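Local coordinates for phosphatidylglycerol lysyltransferase C-terminal domain-containing protein (Bacteroides thetaiotaomicron, PDB 2HQY) that is of unknown function but binds coenzyme A and is probably an acyltransferase-like relative of phosphatidylglycerol lysyltransferases, at residues D6-D11 with S36-Y41; I195-L198 with A203-L206. All coordinates share one frame; numbering follows the deposited sequence. Where two conformers were deposited one is given.

Contact 1 of 2, residues D6-D11 with S36-Y41; sequences DITLAD and SWRFLY
Arg38 reaches from the first turn of helix 38-41 to the loop around Ile7 and ends on that residue's backbone carbonyl. The bond from Arg38 NH1 to Ile7 O is 2.8 Å long, with an N-H...O angle of 163°. Its geometry is favourable on both sides: the oxygen lies almost in the guanidinium plane, and NH1 lies in the carbonyl plane. The shaft of the arginine also takes part. CG anti to the backbone N (chi1 -174°) carries the chain out from the helix, and the bend at chi3 (60°) then turns the guanidinium to the carbonyl. Along the way the methyl branch CG2 of Ile7 lies beside the aliphatic part, 3.7 Å from Arg38 CD and 3.9 Å from Arg38 CG. Thr8 adds a looser approach, its CA standing 4.0 Å from Arg38 NH1 at the guanidinium edge. Thr8 itself is tied into its own turn, since Asp11 OD2 accepts from both Thr8 N and Thr8 OG1. Arg38 NH1 has a second partner, a salt bridge to Asp6 of the second subunit, so one nitrogen serves both the intrachain contact and the dimer interface; Asp6 of this chain reciprocates with Arg38 of the second subunit. A leucine in place of Arg38 would probably leave Ile7 O without this donor and Asp6 of the second subunit without its cationic mate. The contact is buried: Ile7 packs on Phe31, Leu34 and Cys35 of helix 31-36 and bonds through its backbone to Thr43, while the loop it belongs to joins strand 5-6 to helix 12-19.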
# COMPACT_ATOMS: atom_id res chain seq x y z
N ASP A 6 4.76 -8.27 -5.61
CA ASP A 6 4.65 -6.89 -5.13
C ASP A 6 5.98 -6.18 -5.27
O ASP A 6 7.03 -6.71 -4.89
CB ASP A 6 4.22 -6.87 -3.66
CG ASP A 6 2.92 -7.57 -3.41
OD1 ASP A 6 2.13 -7.77 -4.36
OD2 ASP A 6 2.71 -7.95 -2.24
N ILE A 7 5.95 -4.95 -5.76
CA ILE A 7 7.18 -4.18 -5.85
C ILE A 7 7.66 -3.78 -4.44
O ILE A 7 6.85 -3.47 -3.57
CB ILE A 7 7.00 -2.94 -6.75
CG1 ILE A 7 8.40 -2.39 -7.12
CG2 ILE A 7 6.03 -1.92 -6.09
CD1 ILE A 7 8.45 -1.24 -8.11
N THR A 8 8.97 -3.82 -4.22
CA THR A 8 9.57 -3.39 -2.94
C THR A 8 10.88 -2.65 -3.15
O THR A 8 11.50 -2.76 -4.21
CB THR A 8 9.84 -4.58 -1.98
OG1 THR A 8 10.91 -5.40 -2.47
CG2 THR A 8 8.64 -5.43 -1.81
N LEU A 9 11.32 -1.94 -2.10
CA LEU A 9 12.68 -1.34 -2.07
C LEU A 9 13.80 -2.25 -2.57
O LEU A 9 14.73 -1.79 -3.23
CB LEU A 9 13.05 -0.98 -0.64
CG LEU A 9 12.12 -0.02 0.07
CD1 LEU A 9 12.57 0.22 1.55
CD2 LEU A 9 12.13 1.30 -0.72
N ALA A 10 13.71 -3.54 -2.22
CA ALA A 10 14.76 -4.50 -2.53
C ALA A 10 14.91 -4.77 -4.02
O ALA A 10 15.90 -5.34 -4.47
CB ALA A 10 14.52 -5.81 -1.76
N ASP A 11 13.92 -4.34 -4.80
CA ASP A 11 13.87 -4.64 -6.23
C ASP A 11 14.51 -3.56 -7.09
O ASP A 11 14.40 -3.59 -8.31
CB ASP A 11 12.42 -4.87 -6.67
CG ASP A 11 11.78 -6.03 -5.95
OD1 ASP A 11 12.38 -7.13 -5.92
OD2 ASP A 11 10.69 -5.83 -5.41
N SER A 36 6.54 4.23 -4.18
CA SER A 36 5.87 5.24 -3.35
C SER A 36 4.36 5.28 -3.61
O SER A 36 3.59 5.65 -2.72
CB SER A 36 6.45 6.66 -3.55
OG SER A 36 7.82 6.74 -3.16
N TRP A 37 3.96 4.91 -4.83
CA TRP A 37 2.52 4.85 -5.18
C TRP A 37 1.89 3.46 -5.08
O TRP A 37 0.70 3.27 -5.40
CB TRP A 37 2.27 5.50 -6.57
CG TRP A 37 2.40 7.02 -6.50
CD1 TRP A 37 3.54 7.76 -6.64
CD2 TRP A 37 1.36 7.96 -6.20
NE1 TRP A 37 3.27 9.10 -6.48
CE2 TRP A 37 1.93 9.25 -6.21
CE3 TRP A 37 -0.02 7.83 -5.96
CZ2 TRP A 37 1.18 10.41 -5.96
CZ3 TRP A 37 -0.77 8.99 -5.73
CH2 TRP A 37 -0.16 10.27 -5.73
N ARG A 38 2.68 2.47 -4.63
CA ARG A 38 2.17 1.11 -4.48
C ARG A 38 0.93 1.05 -3.54
O ARG A 38 0.04 0.21 -3.71
CB ARG A 38 3.28 0.20 -3.95
CG ARG A 38 2.92 -1.31 -3.87
CD ARG A 38 3.98 -2.06 -3.05
NE ARG A 38 4.01 -1.51 -1.70
CZ ARG A 38 5.07 -1.50 -0.90
NH1 ARG A 38 6.22 -2.06 -1.28
NH2 ARG A 38 4.95 -0.94 0.32
N PHE A 39 0.90 1.95 -2.56
CA PHE A 39 -0.19 1.97 -1.56
C PHE A 39 -1.52 2.21 -2.30
O PHE A 39 -2.56 1.81 -1.81
CB PHE A 39 0.02 3.08 -0.53
CG PHE A 39 -0.40 4.42 -1.02
CD1 PHE A 39 -1.71 4.89 -0.81
CD2 PHE A 39 0.48 5.20 -1.79
CE1 PHE A 39 -2.13 6.15 -1.35
CE2 PHE A 39 0.06 6.45 -2.36
CZ PHE A 39 -1.25 6.93 -2.12
N LEU A 40 -1.48 2.87 -3.45
CA LEU A 40 -2.73 3.22 -4.14
C LEU A 40 -3.13 2.13 -5.16
O LEU A 40 -4.33 1.90 -5.42
CB LEU A 40 -2.59 4.57 -4.83
CG LEU A 40 -3.87 5.18 -5.45
CD1 LEU A 40 -4.97 5.29 -4.37
CD2 LEU A 40 -3.56 6.55 -6.04
N TYR A 41 -2.13 1.52 -5.78
CA TYR A 41 -2.37 0.62 -6.94
C TYR A 41 -2.09 -0.86 -6.72
O TYR A 41 -2.21 -1.66 -7.65
CB TYR A 41 -1.52 1.10 -8.12
CG TYR A 41 -1.81 2.53 -8.50
CD1 TYR A 41 -3.11 2.91 -8.88
CD2 TYR A 41 -0.80 3.50 -8.48
CE1 TYR A 41 -3.38 4.25 -9.23
CE2 TYR A 41 -1.07 4.83 -8.83
CZ TYR A 41 -2.36 5.20 -9.19
OH TYR A 41 -2.64 6.51 -9.54

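Contact 2 of 2, residues I195-L198 with A203-L206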
# COMPACT_ATOMS: atom_id res chain seq x y z
N ILE A 195 5.52 10.75 1.87
CA ILE A 195 6.00 10.29 3.16
C ILE A 195 6.74 8.94 3.03
O ILE A 195 7.80 8.74 3.64
CB ILE A 195 4.85 10.24 4.18
CG1 ILE A 195 4.44 11.70 4.58
CG2 ILE A 195 5.24 9.32 5.37
CD1 ILE A 195 3.18 11.76 5.44
N TYR A 196 6.21 8.02 2.22
CA TYR A 196 6.94 6.76 1.97
C TYR A 196 8.32 7.07 1.39
O TYR A 196 9.32 6.49 1.81
CB TYR A 196 6.14 5.87 1.01
CG TYR A 196 6.85 4.59 0.63
CD1 TYR A 196 6.55 3.38 1.25
CD2 TYR A 196 7.82 4.61 -0.37
CE1 TYR A 196 7.21 2.21 0.87
CE2 TYR A 196 8.49 3.45 -0.76
CZ TYR A 196 8.17 2.26 -0.16
OH TYR A 196 8.86 1.11 -0.53
N ALA A 197 8.37 7.96 0.40
CA ALA A 197 9.65 8.34 -0.22
C ALA A 197 10.65 8.91 0.77
O ALA A 197 11.84 8.54 0.76
CB ALA A 197 9.42 9.34 -1.34
N LEU A 198 10.18 9.83 1.62
CA LEU A 198 11.07 10.42 2.66
C LEU A 198 11.53 9.37 3.68
O LEU A 198 12.72 9.31 4.04
CB LEU A 198 10.36 11.60 3.37
CG LEU A 198 10.26 12.89 2.49
CD1 LEU A 198 9.45 13.96 3.24
CD2 LEU A 198 11.64 13.47 2.06
N ALA A 203 17.21 4.13 0.49
CA ALA A 203 16.97 2.83 -0.16
C ALA A 203 16.45 3.00 -1.59
O ALA A 203 16.78 2.22 -2.46
CB ALA A 203 15.98 2.00 0.65
N LEU A 204 15.59 4.00 -1.78
CA LEU A 204 15.00 4.26 -3.11
C LEU A 204 16.00 4.82 -4.13
O LEU A 204 15.80 4.64 -5.33
CB LEU A 204 13.83 5.20 -2.99
CG LEU A 204 12.61 4.62 -2.29
CD1 LEU A 204 11.64 5.80 -1.96
CD2 LEU A 204 11.91 3.54 -3.19
N GLY A 205 17.06 5.48 -3.65
CA GLY A 205 18.03 6.11 -4.55
C GLY A 205 17.73 7.58 -4.86
O GLY A 205 18.23 8.14 -5.86
N LEU A 206 16.94 8.22 -3.99
CA LEU A 206 16.53 9.60 -4.25
C LEU A 206 17.61 10.59 -3.89
O LEU A 206 18.48 10.30 -3.01
CB LEU A 206 15.28 9.92 -3.45
CG LEU A 206 13.97 9.26 -3.88
CD1 LEU A 206 12.95 9.44 -2.74
CD2 LEU A 206 13.48 9.97 -5.13
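Tyr196 holds CG anti to its backbone nitrogen (chi1 176°), which sends the ring from helix 185-199 to Leu204. Leu204 instead sets CG anti to its carbonyl carbon, and Leu206 has nearly the same first torsion; with chi2 near 165° in each, this brings CD1 of both leucines to Ala197. Between them Gly205 ends the short, weakly bonded helix 201-204 in a Schellman motif, with two bonds returning to the last turn. Its phi of 92° is positive, and a CB at these backbone angles would collide with the carbonyl oxygen of Leu204, which accounts for glycine independently of the packing. The two leucines flanking it both direct CB toward helix 185-199. Between the segments the interaction is apolar, with no hydrogen bond. Leu204 CD1 lies 3.7 Å from Ala197 CA and 4.1 Å from Tyr196 CE2, its approach to the ring being oblique; its other methyl, CD2, is 4.2 Å from the same CE2. The small Ala197 side chain lets both leucine branches come close to the helix backbone. The polar end of Tyr196 is engaged elsewhere: its OH hydrogen-bonds to Asp6 of the second subunit, so the same residue whose ring carbon CE2 meets Leu204 also belongs to the dimer interface. Phe222 packs on both Ala197 and Leu206, joining this helix-turn pair to strand 216-227. The bound coenzyme A is about 13 Å from the side chain of Ala197, and none of the four touching residues is among those lining its pocket. Leu206 CD1 sits 3.8 Å from Ala197 CB and, equally, 3.8 Å from Ala197 O, while 3.9 Å separates it from Leu204 CD1.

From the N terminus, contact 1 closes first: it brings helix 38-41 back to the loop after strand 5-6, with helices 12-19 and 31-36 in the intervening chain. Contact 2 closes much later and over only four residues, at the turn from helix 185-199 through helix 201-204. The two are in series, neither nested nor crossed, yet their centres are 11 Å apart and they touch. Leu9 CD2 lies 3.3 Å from Tyr196 OH, and Ser36 OG is 3.6 Å from Ala197 CB. Both segments of contact 1 therefore pack against contact 2, tying the N-terminal region to the later helices that lead into strand 207-213.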